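Local atomic coordinates of 6-phospho-alpha-glucosidase (Merdibacter massiliensis, PDB entry 6VC6), a protein that probably hydrolyses 6-phospho-alpha-glucosides, such as phosphorylated disaccharides, to release glucose 6-phosphate, working with bound NAD and a manganese ion as a family 4 glycoside hydrolase. Residues N335-V340 against E358-L363; V340-E345 against N366-M371; D192-G197 against H206-K211. All coordinates share one frame; numbering follows the deposited sequence.

Contact 1. Residues N335-V340 against E358-L363; sequences NTRFIV and ELVCEL
The carbonyl oxygen of F338 is approached twice from the facing strand: C361 N donates to F338 O at 2.7 Å, and the CA-H of V360 leans on the same oxygen. The return bond from F338 N to C361 O (2.9 Å) completes this antiparallel hydrogen-bonded pair, and V340 with L359 repeats the pattern. R337 with E362 and I339 with V360 are non-hydrogen-bonded pairs. On the face carrying these four residues, I339 CG1 lies 3.6 Å from V360 CG2. With CG1 anti to the carbonyl carbon (chi1 -64°), the other branch of I339 is turned so that its CG2 meets E358 CG at 3.7 Å, the two side chains running nearly perpendicular. On the other face F338 CD2 meets L363 CD1 at 3.7 Å, the leucine running across the phenyl side chain, and V340 CG2 touches C361 SG at 3.8 Å; helix 318-331 packs on F338 and L363. A water bridges the strands at each end. One molecule donates to E362 OE1 at 2.6 Å and, weakly, to N335 OD1, while the extended chain of E362 passes the carbonyl of N335. A second donates to both I339 O and E358 OE2, and E358 OE1 is bonded to Y195 OH, so both carboxylate oxygens of E358 have partners. The two strands are antiparallel members added beyond the parallel NAD-binding Rossmann-type sheet of a family 4 glycosidase, the E358 side chain lying about 6 Å from the manganese ion.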
loop_
_atom_site.group_PDB
_atom_site.type_symbol
_atom_site.label_atom_id
_atom_site.label_comp_id
_atom_site.label_asym_id
_atom_site.label_seq_id
_atom_site.Cartn_x
_atom_site.Cartn_y
_atom_site.Cartn_z
ATOM N N ASN A 335 -13.595 -8.570 -15.038
ATOM C CA ASN A 335 -14.432 -8.840 -13.869
ATOM C C ASN A 335 -13.821 -9.925 -12.985
ATOM O O ASN A 335 -14.537 -10.719 -12.370
ATOM C CB ASN A 335 -15.862 -9.207 -14.274
ATOM C CG ASN A 335 -16.619 -8.031 -14.861
ATOM O OD1 ASN A 335 -16.544 -6.913 -14.349
ATOM N ND2 ASN A 335 -17.347 -8.275 -15.945
ATOM N N THR A 336 -12.493 -9.967 -12.926
ATOM C CA THR A 336 -11.787 -10.881 -12.045
ATOM C C THR A 336 -11.783 -10.339 -10.619
ATOM O O THR A 336 -12.057 -9.161 -10.373
ATOM C CB THR A 336 -10.354 -11.104 -12.531
ATOM O OG1 THR A 336 -9.832 -9.880 -13.063
ATOM C CG2 THR A 336 -10.317 -12.175 -13.611
ATOM N N ARG A 337 -11.459 -11.214 -9.671
ATOM C CA ARG A 337 -11.571 -10.886 -8.257
ATOM C C ARG A 337 -10.243 -10.380 -7.706
ATOM O O ARG A 337 -9.206 -11.034 -7.859
ATOM C CB ARG A 337 -12.046 -12.099 -7.459
ATOM C CG ARG A 337 -13.530 -12.394 -7.614
ATOM C CD ARG A 337 -13.943 -13.596 -6.785
ATOM N NE ARG A 337 -13.305 -14.823 -7.252
ATOM C CZ ARG A 337 -13.780 -15.589 -8.229
ATOM N NH1 ARG A 337 -13.131 -16.688 -8.588
ATOM N NH2 ARG A 337 -14.905 -15.255 -8.848
ATOM N N PHE A 338 -10.287 -9.213 -7.067
ATOM C CA PHE A 338 -9.160 -8.658 -6.334
ATOM C C PHE A 338 -9.644 -8.172 -4.976
ATOM O O PHE A 338 -10.838 -7.938 -4.766
ATOM C CB PHE A 338 -8.498 -7.489 -7.081
ATOM C CG PHE A 338 -7.808 -7.885 -8.354
ATOM C CD1 PHE A 338 -6.531 -8.419 -8.329
ATOM C CD2 PHE A 338 -8.431 -7.704 -9.577
ATOM C CE1 PHE A 338 -5.891 -8.776 -9.502
ATOM C CE2 PHE A 338 -7.797 -8.059 -10.752
ATOM C CZ PHE A 338 -6.526 -8.596 -10.716
ATOM N N ILE A 339 -8.703 -8.018 -4.053
ATOM C CA ILE A 339 -8.968 -7.408 -2.755
ATOM C C ILE A 339 -8.464 -5.973 -2.824
ATOM O O ILE A 339 -7.253 -5.727 -2.791
ATOM C CB ILE A 339 -8.304 -8.186 -1.611
ATOM C CG1 ILE A 339 -8.907 -9.589 -1.507
ATOM C CG2 ILE A 339 -8.467 -7.438 -0.297
ATOM C CD1 ILE A 339 -8.366 -10.406 -0.356
ATOM N N VAL A 340 -9.390 -5.020 -2.934
ATOM C CA VAL A 340 -9.058 -3.615 -3.118
ATOM C C VAL A 340 -9.819 -2.784 -2.090
ATOM O O VAL A 340 -10.650 -3.290 -1.335
ATOM C CB VAL A 340 -9.368 -3.122 -4.547
ATOM C CG1 VAL A 340 -8.588 -3.934 -5.571
ATOM C CG2 VAL A 340 -10.862 -3.200 -4.822
ATOM N N GLU A 358 -11.684 -2.565 2.866
ATOM C CA GLU A 358 -10.929 -3.456 1.993
ATOM C C GLU A 358 -11.697 -4.762 1.847
ATOM O O GLU A 358 -11.935 -5.456 2.841
ATOM C CB GLU A 358 -9.531 -3.710 2.562
ATOM C CG GLU A 358 -8.530 -4.260 1.567
ATOM C CD GLU A 358 -7.114 -4.251 2.110
ATOM O OE1 GLU A 358 -6.881 -4.858 3.176
ATOM O OE2 GLU A 358 -6.235 -3.634 1.473
ATOM N N LEU A 359 -12.085 -5.095 0.615
ATOM C CA LEU A 359 -12.944 -6.247 0.374
ATOM C C LEU A 359 -12.601 -6.885 -0.965
ATOM O O LEU A 359 -11.914 -6.297 -1.805
ATOM C CB LEU A 359 -14.426 -5.855 0.388
ATOM C CG LEU A 359 -14.995 -5.187 1.638
ATOM C CD1 LEU A 359 -16.288 -4.488 1.291
ATOM C CD2 LEU A 359 -15.209 -6.206 2.743
ATOM N N VAL A 360 -13.106 -8.105 -1.156
ATOM C CA VAL A 360 -13.017 -8.771 -2.451
ATOM C C VAL A 360 -13.998 -8.119 -3.414
ATOM O O VAL A 360 -15.163 -7.877 -3.069
ATOM C CB VAL A 360 -13.300 -10.273 -2.304
ATOM C CG1 VAL A 360 -13.278 -10.960 -3.663
ATOM C CG2 VAL A 360 -12.298 -10.917 -1.358
ATOM N N CYS A 361 -13.535 -7.826 -4.629
ATOM C CA CYS A 361 -14.364 -7.170 -5.630
ATOM C C CYS A 361 -14.065 -7.741 -7.008
ATOM O O CYS A 361 -12.949 -8.187 -7.284
ATOM C CB CYS A 361 -14.129 -5.651 -5.664
ATOM S SG CYS A 361 -14.209 -4.809 -4.068
ATOM N N GLU A 362 -15.078 -7.721 -7.872
ATOM C CA GLU A 362 -14.857 -7.904 -9.298
ATOM C C GLU A 362 -14.401 -6.582 -9.901
ATOM O O GLU A 362 -14.860 -5.512 -9.496
ATOM C CB GLU A 362 -16.130 -8.384 -9.995
ATOM C CG GLU A 362 -16.386 -9.882 -9.907
ATOM C CD GLU A 362 -17.595 -10.305 -10.725
ATOM O OE1 GLU A 362 -18.066 -9.493 -11.549
ATOM O OE2 GLU A 362 -18.082 -11.440 -10.542
ATOM N N LEU A 363 -13.493 -6.656 -10.873
ATOM C CA LEU A 363 -12.858 -5.463 -11.425
ATOM C C LEU A 363 -13.018 -5.444 -12.936
ATOM O O LEU A 363 -12.515 -6.334 -13.628
ATOM C CB LEU A 363 -11.377 -5.407 -11.041
ATOM C CG LEU A 363 -10.977 -4.210 -10.176
ATOM C CD1 LEU A 363 -9.478 -4.200 -9.937
ATOM C CD2 LEU A 363 -11.432 -2.909 -10.820
HETATM O O HOH W 1 -18.976 -7.294 -12.667
HETATM O O HOH W 2 -6.236 -3.697 -1.395
#

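Contact 2. Residues V340-E345 against N366-M371; sequences VIVKNE and NGPRRM
Strands 340-343 and 367-370 run at 77° to each other with axes 8.4 Å apart at their closest, V342 and R370 having the nearest CA atoms, so side chains rather than a backbone ladder join them. The V342 methyls divide the work: CG1 sits 3.5 Å from P368 CG, the valine and proline side chains lying alongside and pointing opposite ways, whereas CG2 lies beside the aliphatic part of R370, against CB and CD. V340 CG2 adds a looser touch to P368 CB at 4.0 Å. R370 places CG between its own backbone N and carbonyl carbon (chi1 71°), and from there the chain runs extended to NE, delivering the guanidinium to the loop after the first strand. NE donates to N344 O at 2.7 Å, with that oxygen tilted 30° from the guanidinium plane, and NH2 adds a weak second bond to N344 O. The same NH2 also donates to E345 O at 3.0 Å; this oxygen lies in the guanidinium plane, although the nitrogen stands above the plane of the E345 carbonyl. One arginine thus grips two successive carbonyls. N344's own side chain bonds within the same loop, OD1 accepting from I348 N and ND2 donating to Q352 O. Between the two segments in the sheet runs strand 356-364, whose C361 touches P368 and R370, while L167 of strand 166-169 packs on V340 and P368.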
loop_
_atom_site.group_PDB
_atom_site.type_symbol
_atom_site.label_atom_id
_atom_site.label_comp_id
_atom_site.label_asym_id
_atom_site.label_seq_id
_atom_site.Cartn_x
_atom_site.Cartn_y
_atom_site.Cartn_z
ATOM N N VAL A 340 -9.390 -5.020 -2.934
ATOM C CA VAL A 340 -9.058 -3.615 -3.118
ATOM C C VAL A 340 -9.819 -2.784 -2.090
ATOM O O VAL A 340 -10.650 -3.290 -1.335
ATOM C CB VAL A 340 -9.368 -3.122 -4.547
ATOM C CG1 VAL A 340 -8.588 -3.934 -5.571
ATOM C CG2 VAL A 340 -10.862 -3.200 -4.822
ATOM N N ILE A 341 -9.519 -1.487 -2.077
ATOM C CA ILE A 341 -10.096 -0.544 -1.126
ATOM C C ILE A 341 -11.258 0.175 -1.797
ATOM O O ILE A 341 -11.095 0.764 -2.873
ATOM C CB ILE A 341 -9.038 0.456 -0.629
ATOM C CG1 ILE A 341 -7.929 -0.281 0.124
ATOM C CG2 ILE A 341 -9.677 1.518 0.251
ATOM C CD1 ILE A 341 -6.714 0.569 0.412
ATOM N N VAL A 342 -12.433 0.131 -1.163
ATOM C CA VAL A 342 -13.652 0.693 -1.731
ATOM C C VAL A 342 -14.472 1.358 -0.633
ATOM O O VAL A 342 -14.311 1.077 0.557
ATOM C CB VAL A 342 -14.513 -0.376 -2.442
ATOM C CG1 VAL A 342 -13.833 -0.859 -3.708
ATOM C CG2 VAL A 342 -14.794 -1.540 -1.503
ATOM N N LYS A 343 -15.369 2.245 -1.055
ATOM C CA LYS A 343 -16.337 2.828 -0.138
ATOM C C LYS A 343 -17.332 1.765 0.312
ATOM O O LYS A 343 -17.828 0.974 -0.495
ATOM C CB LYS A 343 -17.067 3.994 -0.807
ATOM C CG LYS A 343 -18.026 4.741 0.106
ATOM C CD LYS A 343 -18.382 6.107 -0.464
ATOM C CE LYS A 343 -19.656 6.046 -1.290
ATOM N NZ LYS A 343 -19.541 6.830 -2.552
ATOM N N ASN A 344 -17.620 1.748 1.612
ATOM C CA ASN A 344 -18.421 0.687 2.212
ATOM C C ASN A 344 -19.864 0.715 1.717
ATOM O O ASN A 344 -20.252 -0.108 0.882
ATOM C CB ASN A 344 -18.380 0.796 3.737
ATOM C CG ASN A 344 -19.140 -0.319 4.423
ATOM O OD1 ASN A 344 -19.188 -1.446 3.932
ATOM N ND2 ASN A 344 -19.735 -0.012 5.571
ATOM N N GLU A 345 -20.655 1.654 2.237
ATOM C CA GLU A 345 -22.062 1.835 1.876
ATOM C C GLU A 345 -22.825 0.507 1.890
ATOM O O GLU A 345 -23.444 0.098 0.906
ATOM C CB GLU A 345 -22.199 2.528 0.517
ATOM C CG GLU A 345 -23.455 3.387 0.399
ATOM C CD GLU A 345 -23.570 4.091 -0.938
ATOM O OE1 GLU A 345 -22.539 4.575 -1.449
ATOM O OE2 GLU A 345 -24.695 4.164 -1.477
ATOM N N ASN A 366 -15.724 -0.492 -15.406
ATOM C CA ASN A 366 -16.551 0.401 -14.610
ATOM C C ASN A 366 -16.142 0.430 -13.144
ATOM O O ASN A 366 -16.902 0.929 -12.309
ATOM C CB ASN A 366 -18.022 0.004 -14.742
ATOM C CG ASN A 366 -18.503 0.030 -16.181
ATOM O OD1 ASN A 366 -18.779 -1.012 -16.773
ATOM N ND2 ASN A 366 -18.600 1.226 -16.750
ATOM N N GLY A 367 -14.966 -0.093 -12.814
ATOM C CA GLY A 367 -14.456 -0.024 -11.468
ATOM C C GLY A 367 -14.766 -1.260 -10.650
ATOM O O GLY A 367 -15.324 -2.244 -11.146
ATOM N N PRO A 368 -14.404 -1.227 -9.370
ATOM C CA PRO A 368 -14.633 -2.393 -8.510
ATOM C C PRO A 368 -16.108 -2.585 -8.198
ATOM O O PRO A 368 -16.859 -1.623 -8.016
ATOM C CB PRO A 368 -13.832 -2.063 -7.246
ATOM C CG PRO A 368 -13.755 -0.571 -7.234
ATOM C CD PRO A 368 -13.690 -0.146 -8.669
ATOM N N ARG A 369 -16.517 -3.849 -8.143
ATOM C CA ARG A 369 -17.875 -4.246 -7.786
ATOM C C ARG A 369 -17.771 -5.058 -6.499
ATOM O O ARG A 369 -17.499 -6.262 -6.536
ATOM C CB ARG A 369 -18.523 -5.045 -8.914
ATOM C CG ARG A 369 -19.993 -4.743 -9.158
ATOM C CD ARG A 369 -20.450 -5.352 -10.477
ATOM N NE ARG A 369 -21.866 -5.704 -10.475
ATOM C CZ ARG A 369 -22.424 -6.554 -11.332
ATOM N NH1 ARG A 369 -23.721 -6.816 -11.261
ATOM N NH2 ARG A 369 -21.684 -7.145 -12.260
ATOM N N ARG A 370 -17.979 -4.399 -5.363
ATOM C CA ARG A 370 -17.747 -5.027 -4.071
ATOM C C ARG A 370 -18.847 -6.028 -3.739
ATOM O O ARG A 370 -19.999 -5.892 -4.165
ATOM C CB ARG A 370 -17.653 -3.971 -2.969
ATOM C CG ARG A 370 -18.972 -3.298 -2.634
ATOM C CD ARG A 370 -18.758 -1.945 -1.977
ATOM N NE ARG A 370 -20.009 -1.372 -1.484
ATOM C CZ ARG A 370 -20.916 -0.780 -2.254
ATOM N NH1 ARG A 370 -20.718 -0.677 -3.562
ATOM N NH2 ARG A 370 -22.026 -0.290 -1.717
HETATM N N MSE A 371 -18.477 -7.041 -2.964
HETATM C CA MSE A 371 -19.412 -8.069 -2.527
HETATM C C MSE A 371 -19.754 -7.913 -1.056
HETATM O O MSE A 371 -18.886 -7.636 -0.229
HETATM C CB MSE A 371 -18.836 -9.451 -2.788
HETATM C CG MSE A 371 -19.243 -9.993 -4.129
HETATM SE SE MSE A 371 -18.597 -11.785 -4.438
HETATM C CE MSE A 371 -17.122 -11.295 -5.596
#

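Contact 3. Residues D192-G197 against H206-K211; sequences DPVYFG and HVYDRK
D192 leads from the hairpin's first strand toward R210. Its CB lies 4.1 Å from Y208 CB, and with CG anti to the carbonyl carbon (chi1 -67°) the carboxylate carries on past the end of the opposite strand, where OD1 rests 3.2 Å from R210 CA and also touches the start of that side chain. OD2 turns to R337 NH1 in a long, weak ion pair, whereas R210 NE forms its salt bridge with D190. In the backbone, D192 N donates to Y208 O at 2.7 Å and Y208 N returns the bond to D192 O. V194 N then binds H206 O at 3.0 Å. On the face shared with D192, V194 CG2 meets Y208 CE1 at 3.8 Å, and the V194 and H206 side chains lie side by side, CG2 near H206 CB. The Y208 hydroxyl oxygen sits 3.3 Å above the centre of the H206 ring, and H206 ND1 is tied to D215, which would fix the ring's rotation. P193 and V207, on the other face, both pack on M177 of helix 172-184. This is an antiparallel beta hairpin, whose connection between strands 191-196 and 201-209 carries the manganese ligand H200.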
loop_
_atom_site.group_PDB
_atom_site.type_symbol
_atom_site.label_atom_id
_atom_site.label_comp_id
_atom_site.label_asym_id
_atom_site.label_seq_id
_atom_site.Cartn_x
_atom_site.Cartn_y
_atom_site.Cartn_z
ATOM N N ASP A 192 -9.626 -18.885 -3.358
ATOM C CA ASP A 192 -10.708 -17.906 -3.374
ATOM C C ASP A 192 -10.971 -17.418 -1.957
ATOM O O ASP A 192 -11.627 -18.120 -1.170
ATOM C CB ASP A 192 -11.980 -18.509 -3.977
ATOM C CG ASP A 192 -11.832 -18.822 -5.452
ATOM O OD1 ASP A 192 -12.303 -19.895 -5.882
ATOM O OD2 ASP A 192 -11.243 -17.997 -6.181
ATOM N N PRO A 193 -10.489 -16.239 -1.578
ATOM C CA PRO A 193 -10.648 -15.773 -0.201
ATOM C C PRO A 193 -11.935 -14.989 0.020
ATOM O O PRO A 193 -12.527 -14.422 -0.901
ATOM C CB PRO A 193 -9.426 -14.863 -0.013
ATOM C CG PRO A 193 -9.210 -14.281 -1.372
ATOM C CD PRO A 193 -9.625 -15.344 -2.369
ATOM N N VAL A 194 -12.362 -14.981 1.280
ATOM C CA VAL A 194 -13.393 -14.076 1.777
ATOM C C VAL A 194 -12.734 -13.206 2.838
ATOM O O VAL A 194 -12.232 -13.721 3.845
ATOM C CB VAL A 194 -14.603 -14.832 2.347
ATOM C CG1 VAL A 194 -15.662 -13.851 2.825
ATOM C CG2 VAL A 194 -15.179 -15.776 1.302
ATOM N N TYR A 195 -12.729 -11.895 2.611
ATOM C CA TYR A 195 -11.891 -10.981 3.372
ATOM C C TYR A 195 -12.678 -9.727 3.724
ATOM O O TYR A 195 -13.536 -9.279 2.959
ATOM C CB TYR A 195 -10.628 -10.625 2.567
ATOM C CG TYR A 195 -9.679 -9.648 3.224
ATOM C CD1 TYR A 195 -9.828 -8.277 3.046
ATOM C CD2 TYR A 195 -8.617 -10.096 3.998
ATOM C CE1 TYR A 195 -8.957 -7.382 3.636
ATOM C CE2 TYR A 195 -7.740 -9.207 4.591
ATOM C CZ TYR A 195 -7.914 -7.852 4.407
ATOM O OH TYR A 195 -7.044 -6.963 4.994
ATOM N N PHE A 196 -12.376 -9.166 4.893
ATOM C CA PHE A 196 -12.959 -7.901 5.312
ATOM C C PHE A 196 -11.965 -7.167 6.200
ATOM O O PHE A 196 -11.096 -7.782 6.824
ATOM C CB PHE A 196 -14.295 -8.095 6.051
ATOM C CG PHE A 196 -14.150 -8.493 7.501
ATOM C CD1 PHE A 196 -14.051 -7.530 8.498
ATOM C CD2 PHE A 196 -14.138 -9.828 7.867
ATOM C CE1 PHE A 196 -13.921 -7.895 9.826
ATOM C CE2 PHE A 196 -14.012 -10.199 9.195
ATOM C CZ PHE A 196 -13.903 -9.231 10.175
ATOM N N GLY A 197 -12.111 -5.850 6.258
ATOM C CA GLY A 197 -11.329 -5.019 7.141
ATOM C C GLY A 197 -10.917 -3.739 6.452
ATOM O O GLY A 197 -11.321 -3.452 5.326
ATOM N N HIS A 206 -12.620 -17.058 5.136
ATOM C CA HIS A 206 -12.625 -18.313 4.400
ATOM C C HIS A 206 -11.524 -18.273 3.352
ATOM O O HIS A 206 -11.183 -17.208 2.832
ATOM C CB HIS A 206 -13.977 -18.581 3.723
ATOM C CG HIS A 206 -15.125 -18.685 4.677
ATOM N ND1 HIS A 206 -15.339 -19.792 5.469
ATOM C CD2 HIS A 206 -16.127 -17.820 4.962
ATOM C CE1 HIS A 206 -16.420 -19.604 6.204
ATOM N NE2 HIS A 206 -16.918 -18.415 5.915
ATOM N N VAL A 207 -10.965 -19.445 3.057
ATOM C CA VAL A 207 -9.977 -19.610 1.990
ATOM C C VAL A 207 -10.417 -20.837 1.195
ATOM O O VAL A 207 -10.081 -21.975 1.540
ATOM C CB VAL A 207 -8.548 -19.773 2.519
ATOM C CG1 VAL A 207 -7.564 -19.870 1.361
ATOM C CG2 VAL A 207 -8.177 -18.615 3.438
ATOM N N TYR A 208 -11.174 -20.613 0.126
ATOM C CA TYR A 208 -11.776 -21.697 -0.636
ATOM C C TYR A 208 -10.866 -22.145 -1.772
ATOM O O TYR A 208 -10.202 -21.326 -2.415
ATOM C CB TYR A 208 -13.125 -21.263 -1.211
ATOM C CG TYR A 208 -14.204 -21.016 -0.181
ATOM C CD1 TYR A 208 -14.797 -19.767 -0.058
ATOM C CD2 TYR A 208 -14.636 -22.034 0.660
ATOM C CE1 TYR A 208 -15.790 -19.536 0.877
ATOM C CE2 TYR A 208 -15.627 -21.812 1.600
ATOM C CZ TYR A 208 -16.198 -20.562 1.704
ATOM O OH TYR A 208 -17.185 -20.337 2.638
ATOM N N ASP A 209 -10.847 -23.453 -2.016
ATOM C CA ASP A 209 -10.199 -23.982 -3.205
ATOM C C ASP A 209 -11.015 -23.615 -4.438
ATOM O O ASP A 209 -12.247 -23.662 -4.421
ATOM C CB ASP A 209 -10.047 -25.500 -3.096
ATOM C CG ASP A 209 -9.536 -26.130 -4.376
ATOM O OD1 ASP A 209 -8.385 -25.841 -4.766
ATOM O OD2 ASP A 209 -10.283 -26.920 -4.992
ATOM N N ARG A 210 -10.321 -23.237 -5.514
ATOM C CA ARG A 210 -10.990 -22.731 -6.710
ATOM C C ARG A 210 -11.868 -23.799 -7.354
ATOM O O ARG A 210 -13.028 -23.539 -7.695
ATOM C CB ARG A 210 -9.961 -22.215 -7.713
ATOM C CG ARG A 210 -10.585 -21.582 -8.948
ATOM C CD ARG A 210 -9.613 -21.549 -10.116
ATOM N NE ARG A 210 -8.830 -22.777 -10.222
ATOM C CZ ARG A 210 -9.088 -23.762 -11.078
ATOM N NH1 ARG A 210 -8.317 -24.841 -11.099
ATOM N NH2 ARG A 210 -10.114 -23.670 -11.914
ATOM N N LYS A 211 -11.305 -24.989 -7.559
ATOM C CA LYS A 211 -12.003 -26.032 -8.304
ATOM C C LYS A 211 -13.136 -26.638 -7.485
ATOM O O LYS A 211 -14.271 -26.748 -7.962
ATOM C CB LYS A 211 -11.016 -27.112 -8.740
ATOM C CG LYS A 211 -11.459 -27.904 -9.958
ATOM C CD LYS A 211 -12.276 -27.043 -10.907
ATOM C CE LYS A 211 -12.129 -27.514 -12.342
ATOM N NZ LYS A 211 -12.438 -26.428 -13.313
#

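Contacts 1 and 2 share V340 and one sheet, their centres 7 Å apart: strand 356-364 pairs with 336-343 on one flank and with 367-370 on the other, where E362 O and R369 N lie 2.7 Å apart, a probable hydrogen bond. Contact 3 belongs to a separate sheet, but its first segment reaches contact 1, G197 just past strand 191-196 placing its O 2.6 Å from E358 N, again a probable hydrogen bond, and P193 O packing on V360 CG2. Contacts 2 and 3 do not touch. Contact 1 borders the active site, the E358 side chain about 7 Å from NAD; H200, which the hairpin of contact 3 carries, joins C170 at the manganese and lines the glucose 6-phosphate pocket.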